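Local coordinates for Hydrogenase/urease nickel incorporation protein HypB (Helicobacter pylori, PDB 4LPS) that hydrolyses GTP slowly and binds nickel, and is required for nickel insertion into [NiFe] hydrogenase and for urease maturation, at residues 46-60 and 126-140. Numbering follows the deposited sequence.
Sequences LYVLNFMSSPGSGKT and LEKSDFLIIENVGNL. With MG (magnesium ion), chain C; GDP (guanosine-5'-diphosphate), chain D; PO4 (phosphate ion), chain E.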
loop_
_atom_site.group_PDB
_atom_site.type_symbol
_atom_site.label_atom_id
_atom_site.label_comp_id
_atom_site.label_asym_id
_atom_site.label_seq_id
_atom_site.Cartn_x
_atom_site.Cartn_y
_atom_site.Cartn_z
ATOM N N LEU A 46 -0.095 13.868 -7.994
ATOM C CA LEU A 46 -0.453 12.801 -7.070
ATOM C C LEU A 46 0.764 12.172 -6.405
ATOM O O LEU A 46 1.758 11.865 -7.069
ATOM C CB LEU A 46 -1.253 11.713 -7.791
ATOM C CG LEU A 46 -2.512 12.148 -8.540
ATOM C CD1 LEU A 46 -2.980 11.048 -9.472
ATOM C CD2 LEU A 46 -3.607 12.510 -7.550
ATOM N N TYR A 47 0.676 11.978 -5.093
ATOM C CA TYR A 47 1.648 11.164 -4.378
ATOM C C TYR A 47 1.094 9.748 -4.292
ATOM O O TYR A 47 0.062 9.513 -3.665
ATOM C CB TYR A 47 1.937 11.727 -2.984
ATOM C CG TYR A 47 3.226 11.214 -2.379
ATOM C CD1 TYR A 47 4.453 11.704 -2.804
ATOM C CD2 TYR A 47 3.218 10.242 -1.387
ATOM C CE1 TYR A 47 5.636 11.244 -2.259
ATOM C CE2 TYR A 47 4.399 9.772 -0.837
ATOM C CZ TYR A 47 5.603 10.277 -1.278
ATOM O OH TYR A 47 6.781 9.814 -0.734
ATOM N N VAL A 48 1.770 8.810 -4.943
ATOM C CA VAL A 48 1.211 7.479 -5.138
ATOM C C VAL A 48 1.809 6.437 -4.195
ATOM O O VAL A 48 3.030 6.309 -4.077
ATOM C CB VAL A 48 1.398 7.021 -6.595
ATOM C CG1 VAL A 48 0.793 5.649 -6.810
ATOM C CG2 VAL A 48 0.761 8.030 -7.530
ATOM N N LEU A 49 0.928 5.704 -3.518
ATOM C CA LEU A 49 1.334 4.667 -2.574
ATOM C C LEU A 49 0.885 3.296 -3.061
ATOM O O LEU A 49 -0.226 3.141 -3.580
ATOM C CB LEU A 49 0.762 4.943 -1.179
ATOM C CG LEU A 49 0.970 6.347 -0.608
ATOM C CD1 LEU A 49 0.232 6.510 0.709
ATOM C CD2 LEU A 49 2.452 6.625 -0.417
ATOM N N ASN A 50 1.770 2.313 -2.924
ATOM C CA ASN A 50 1.471 0.936 -3.294
ATOM C C ASN A 50 1.537 0.026 -2.070
ATOM O O ASN A 50 2.621 -0.245 -1.547
ATOM C CB ASN A 50 2.442 0.461 -4.381
ATOM C CG ASN A 50 2.308 -1.016 -4.685
ATOM O OD1 ASN A 50 1.211 -1.572 -4.656
ATOM N ND2 ASN A 50 3.432 -1.659 -4.986
ATOM N N PHE A 51 0.376 -0.428 -1.607
ATOM C CA PHE A 51 0.308 -1.271 -0.415
ATOM C C PHE A 51 0.276 -2.753 -0.766
ATOM O O PHE A 51 -0.589 -3.209 -1.515
ATOM C CB PHE A 51 -0.910 -0.902 0.430
ATOM C CG PHE A 51 -0.745 0.377 1.197
ATOM C CD1 PHE A 51 -0.078 0.390 2.416
ATOM C CD2 PHE A 51 -1.253 1.568 0.701
ATOM C CE1 PHE A 51 0.080 1.574 3.125
ATOM C CE2 PHE A 51 -1.101 2.753 1.404
ATOM C CZ PHE A 51 -0.436 2.756 2.618
ATOM N N MET A 52 1.224 -3.501 -0.210
ATOM C CA MET A 52 1.331 -4.928 -0.463
ATOM C C MET A 52 1.315 -5.711 0.840
ATOM O O MET A 52 1.829 -5.246 1.857
ATOM C CB MET A 52 2.607 -5.214 -1.252
ATOM C CG MET A 52 2.556 -4.706 -2.684
ATOM S SD MET A 52 4.160 -4.785 -3.495
ATOM C CE MET A 52 5.096 -3.652 -2.467
ATOM N N SER A 53 0.692 -6.886 0.811
ATOM C CA SER A 53 0.637 -7.761 1.977
ATOM C C SER A 53 0.070 -9.114 1.583
ATOM O O SER A 53 -0.341 -9.311 0.441
ATOM C CB SER A 53 -0.222 -7.146 3.084
ATOM O OG SER A 53 -1.598 -7.347 2.817
ATOM N N SER A 54 0.029 -10.035 2.539
ATOM C CA SER A 54 -0.726 -11.268 2.378
ATOM C C SER A 54 -2.209 -10.933 2.318
ATOM O O SER A 54 -2.616 -9.850 2.741
ATOM C CB SER A 54 -0.455 -12.236 3.532
ATOM O OG SER A 54 0.926 -12.486 3.694
ATOM N N PRO A 55 -3.024 -11.844 1.765
ATOM C CA PRO A 55 -4.469 -11.650 1.915
ATOM C C PRO A 55 -4.864 -11.517 3.388
ATOM O O PRO A 55 -4.414 -12.319 4.214
ATOM C CB PRO A 55 -5.065 -12.921 1.298
ATOM C CG PRO A 55 -4.005 -13.418 0.359
ATOM C CD PRO A 55 -2.701 -13.067 1.008
ATOM N N GLY A 56 -5.676 -10.515 3.712
ATOM C CA GLY A 56 -6.204 -10.368 5.058
ATOM C C GLY A 56 -5.322 -9.703 6.102
ATOM O O GLY A 56 -5.646 -9.736 7.287
ATOM N N SER A 57 -4.218 -9.093 5.683
ATOM C CA SER A 57 -3.341 -8.401 6.628
ATOM C C SER A 57 -3.953 -7.110 7.187
ATOM O O SER A 57 -3.462 -6.577 8.182
ATOM C CB SER A 57 -1.993 -8.094 5.974
ATOM O OG SER A 57 -1.288 -9.290 5.687
ATOM N N GLY A 58 -5.018 -6.613 6.562
ATOM C CA GLY A 58 -5.683 -5.415 7.048
ATOM C C GLY A 58 -5.599 -4.173 6.174
ATOM O O GLY A 58 -5.795 -3.063 6.668
ATOM N N LYS A 59 -5.307 -4.348 4.887
ATOM C CA LYS A 59 -5.178 -3.222 3.957
ATOM C C LYS A 59 -6.452 -2.384 3.802
ATOM O O LYS A 59 -6.419 -1.162 3.964
ATOM C CB LYS A 59 -4.736 -3.719 2.576
ATOM C CG LYS A 59 -3.377 -4.398 2.561
ATOM C CD LYS A 59 -2.934 -4.719 1.139
ATOM C CE LYS A 59 -3.814 -5.782 0.495
ATOM N NZ LYS A 59 -3.993 -6.981 1.364
ATOM N N THR A 60 -7.560 -3.032 3.459
ATOM C CA THR A 60 -8.811 -2.315 3.229
ATOM C C THR A 60 -9.303 -1.622 4.499
ATOM O O THR A 60 -9.769 -0.481 4.449
ATOM C CB THR A 60 -9.911 -3.251 2.698
ATOM O OG1 THR A 60 -9.492 -3.823 1.451
ATOM C CG2 THR A 60 -11.215 -2.487 2.484
ATOM N N LEU A 126 -9.145 12.479 -9.173
ATOM C CA LEU A 126 -7.730 12.841 -9.124
ATOM C C LEU A 126 -7.522 14.315 -8.787
ATOM O O LEU A 126 -6.578 14.668 -8.076
ATOM C CB LEU A 126 -7.045 12.515 -10.452
ATOM C CG LEU A 126 -7.011 11.046 -10.875
ATOM C CD1 LEU A 126 -6.113 10.867 -12.087
ATOM C CD2 LEU A 126 -6.538 10.166 -9.725
ATOM N N GLU A 127 -8.404 15.168 -9.301
ATOM C CA GLU A 127 -8.316 16.600 -9.043
ATOM C C GLU A 127 -8.415 16.924 -7.554
ATOM O O GLU A 127 -7.769 17.852 -7.072
ATOM C CB GLU A 127 -9.416 17.348 -9.804
ATOM C CG GLU A 127 -9.134 17.577 -11.285
ATOM C CD GLU A 127 -10.242 18.354 -11.974
ATOM O OE1 GLU A 127 -11.172 18.810 -11.276
ATOM O OE2 GLU A 127 -10.186 18.503 -13.214
ATOM N N LYS A 128 -9.219 16.151 -6.829
ATOM C CA LYS A 128 -9.451 16.404 -5.409
ATOM C C LYS A 128 -8.500 15.639 -4.486
ATOM O O LYS A 128 -8.597 15.748 -3.265
ATOM C CB LYS A 128 -10.899 16.059 -5.052
ATOM C CG LYS A 128 -11.935 16.779 -5.909
ATOM C CD LYS A 128 -13.334 16.206 -5.710
ATOM C CE LYS A 128 -14.401 17.264 -5.944
ATOM N NZ LYS A 128 -14.325 17.835 -7.320
ATOM N N SER A 129 -7.583 14.866 -5.058
ATOM C CA SER A 129 -6.740 13.994 -4.243
ATOM C C SER A 129 -5.280 14.441 -4.193
ATOM O O SER A 129 -4.715 14.876 -5.200
ATOM C CB SER A 129 -6.811 12.553 -4.761
ATOM O OG SER A 129 -8.141 12.060 -4.740
ATOM N N ASP A 130 -4.683 14.330 -3.009
ATOM C CA ASP A 130 -3.246 14.503 -2.843
ATOM C C ASP A 130 -2.541 13.165 -2.994
ATOM O O ASP A 130 -1.359 13.099 -3.335
ATOM C CB ASP A 130 -2.926 15.117 -1.478
ATOM C CG ASP A 130 -3.403 16.546 -1.360
ATOM O OD1 ASP A 130 -3.362 17.267 -2.376
ATOM O OD2 ASP A 130 -3.820 16.948 -0.253
ATOM N N PHE A 131 -3.285 12.097 -2.741
ATOM C CA PHE A 131 -2.733 10.754 -2.784
ATOM C C PHE A 131 -3.557 9.859 -3.697
ATOM O O PHE A 131 -4.786 9.927 -3.707
ATOM C CB PHE A 131 -2.680 10.136 -1.382
ATOM C CG PHE A 131 -1.794 10.874 -0.414
ATOM C CD1 PHE A 131 -2.259 11.988 0.270
ATOM C CD2 PHE A 131 -0.499 10.438 -0.176
ATOM C CE1 PHE A 131 -1.441 12.659 1.168
ATOM C CE2 PHE A 131 0.323 11.104 0.720
ATOM C CZ PHE A 131 -0.148 12.214 1.391
ATOM N N LEU A 132 -2.871 9.029 -4.473
ATOM C CA LEU A 132 -3.525 7.925 -5.157
ATOM C C LEU A 132 -2.983 6.651 -4.547
ATOM O O LEU A 132 -1.777 6.401 -4.572
ATOM C CB LEU A 132 -3.278 7.967 -6.670
ATOM C CG LEU A 132 -3.704 6.712 -7.440
ATOM C CD1 LEU A 132 -5.218 6.611 -7.533
ATOM C CD2 LEU A 132 -3.092 6.695 -8.832
ATOM N N ILE A 133 -3.878 5.845 -3.993
ATOM C CA ILE A 133 -3.462 4.668 -3.253
ATOM C C ILE A 133 -3.804 3.390 -4.004
ATOM O O ILE A 133 -4.957 3.151 -4.369
ATOM C CB ILE A 133 -4.105 4.643 -1.848
ATOM C CG1 ILE A 133 -3.610 5.841 -1.028
ATOM C CG2 ILE A 133 -3.792 3.338 -1.131
ATOM C CD1 ILE A 133 -4.068 5.854 0.424
ATOM N N ILE A 134 -2.777 2.588 -4.251
ATOM C CA ILE A 134 -2.938 1.290 -4.883
ATOM C C ILE A 134 -2.941 0.197 -3.822
ATOM O O ILE A 134 -1.947 0.011 -3.115
ATOM C CB ILE A 134 -1.812 1.022 -5.909
ATOM C CG1 ILE A 134 -1.823 2.097 -7.001
ATOM C CG2 ILE A 134 -1.949 -0.362 -6.523
ATOM C CD1 ILE A 134 -0.590 2.089 -7.881
ATOM N N GLU A 135 -4.062 -0.506 -3.685
ATOM C CA GLU A 135 -4.085 -1.700 -2.850
ATOM C C GLU A 135 -3.877 -2.921 -3.728
ATOM O O GLU A 135 -4.754 -3.306 -4.502
ATOM C CB GLU A 135 -5.388 -1.819 -2.049
ATOM C CG GLU A 135 -5.337 -2.972 -1.044
ATOM C CD GLU A 135 -6.644 -3.222 -0.320
ATOM O OE1 GLU A 135 -7.026 -4.403 -0.174
ATOM O OE2 GLU A 135 -7.292 -2.246 0.109
ATOM N N ASN A 136 -2.692 -3.509 -3.622
ATOM C CA ASN A 136 -2.313 -4.616 -4.483
ATOM C C ASN A 136 -3.031 -5.914 -4.130
ATOM O O ASN A 136 -3.627 -6.038 -3.058
ATOM C CB ASN A 136 -0.801 -4.829 -4.426
ATOM C CG ASN A 136 -0.204 -5.118 -5.786
ATOM O OD1 ASN A 136 -0.690 -5.984 -6.515
ATOM N ND2 ASN A 136 0.850 -4.389 -6.140
ATOM N N VAL A 137 -2.987 -6.863 -5.060
ATOM C CA VAL A 137 -3.483 -8.216 -4.837
ATOM C C VAL A 137 -2.818 -8.832 -3.610
ATOM O O VAL A 137 -1.607 -8.689 -3.418
ATOM C CB VAL A 137 -3.227 -9.113 -6.065
ATOM C CG1 VAL A 137 -3.734 -10.528 -5.820
ATOM C CG2 VAL A 137 -3.885 -8.512 -7.302
ATOM N N GLY A 138 -3.610 -9.494 -2.769
ATOM C CA GLY A 138 -3.058 -10.197 -1.625
ATOM C C GLY A 138 -2.081 -11.270 -2.067
ATOM O O GLY A 138 -2.473 -12.265 -2.684
ATOM N N ASN A 139 -0.809 -11.054 -1.739
ATOM C CA ASN A 139 0.296 -11.887 -2.206
ATOM C C ASN A 139 1.603 -11.320 -1.658
ATOM O O ASN A 139 1.905 -10.144 -1.867
ATOM C CB ASN A 139 0.320 -11.943 -3.738
ATOM C CG ASN A 139 1.348 -12.924 -4.277
ATOM O OD1 ASN A 139 2.114 -13.525 -3.526
ATOM N ND2 ASN A 139 1.346 -13.109 -5.590
ATOM N N LEU A 140 2.363 -12.137 -0.934
ATOM C CA LEU A 140 3.631 -11.675 -0.374
ATOM C C LEU A 140 4.815 -11.928 -1.301
ATOM O O LEU A 140 5.962 -11.728 -0.905
ATOM C CB LEU A 140 3.899 -12.343 0.977
ATOM C CG LEU A 140 3.543 -11.546 2.232
ATOM C CD1 LEU A 140 4.093 -12.224 3.483
ATOM C CD2 LEU A 140 4.063 -10.127 2.127
HETATM MG MG MG C . -8.622 -5.908 0.882
HETATM P PB GDP D . -7.149 -7.054 3.639
HETATM O O1B GDP D . -7.709 -8.318 3.035
HETATM O O2B GDP D . -7.671 -5.843 2.908
HETATM O O3B GDP D . -5.644 -7.046 3.539
HETATM O O3A GDP D . -7.547 -6.984 5.192
HETATM P PA GDP D . -9.044 -6.685 5.711
HETATM O O1A GDP D . -9.253 -5.200 5.855
HETATM O O2A GDP D . -10.088 -7.300 4.815
HETATM O "O5'" GDP D . -9.028 -7.353 7.164
HETATM C "C5'" GDP D . -9.213 -8.758 7.320
HETATM C "C4'" GDP D . -9.711 -9.026 8.732
HETATM O "O4'" GDP D . -8.797 -8.468 9.678
HETATM C "C3'" GDP D . -11.047 -8.347 8.972
HETATM O "O3'" GDP D . -11.858 -9.238 9.742
HETATM C "C2'" GDP D . -10.729 -7.132 9.813
HETATM O "O2'" GDP D . -11.801 -6.849 10.711
HETATM C "C1'" GDP D . -9.497 -7.593 10.567
HETATM N N9 GDP D . -8.603 -6.479 10.954
HETATM C C8 GDP D . -8.128 -5.484 10.180
HETATM N N7 GDP D . -7.312 -4.672 10.898
HETATM C C5 GDP D . -7.247 -5.160 12.154
HETATM C C6 GDP D . -6.569 -4.800 13.422
HETATM O O6 GDP D . -5.829 -3.799 13.493
HETATM N N1 GDP D . -6.772 -5.579 14.492
HETATM C C2 GDP D . -7.566 -6.666 14.445
HETATM N N2 GDP D . -7.732 -7.413 15.561
HETATM N N3 GDP D . -8.216 -7.055 13.321
HETATM C C4 GDP D . -8.094 -6.353 12.175
HETATM P P PO4 E . -6.774 -8.811 -0.178
HETATM O O1 PO4 E . -6.369 -8.413 -1.575
HETATM O O2 PO4 E . -7.775 -7.813 0.341
HETATM O O3 PO4 E . -7.397 -10.183 -0.209
HETATM O O4 PO4 E . -5.558 -8.826 0.709
HETATM O O HOH W 1 0.581 -7.853 -2.119
HETATM O O HOH W 2 -10.119 -7.201 1.984
#
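E135 and T60 meet at the magnesium ion, which E135 OE1 binds at 2.4 Å and T60 OG1 at 2.3 Å; D86, GDP, a phosphate ion and water complete its shell. With CG anti to the backbone N (chi1 -173°) and the chain extended beyond it, the E135 carboxylate reaches the metal, its CG and CD lying against the aliphatic part of K59. That lysine bends at its last two torsions, and its NZ is gripped by GDP O3B at 2.7 Å, the phosphate ion and S53 OG. Residues 53-60 form the P-loop of this SIMIBI-class GTPase, leaving strand 47-52, which runs parallel to its neighbour 131-135 in the central sheet. Six backbone hydrogen bonds, from Y47 N-D130 O to N136 N-F51 O, join the two segments. On the face bearing Y47, L49 and F51, the Y47 and F131 side chains lie side by side, their ring planes 84° apart, and I133 CG2 touches the F51 ring at its edge, 3.6 Å from CD2. V48 CG1 packs on I134 CD1 on the other face, where N136 ND2 donates to N50 OD1 at 3.2 Å, the amide planes turned 51° apart; N50 ND2 bonds to N153 OD1 on strand 152-158. Further along the chain, N139 N bonds to S53 O at 2.8 Å.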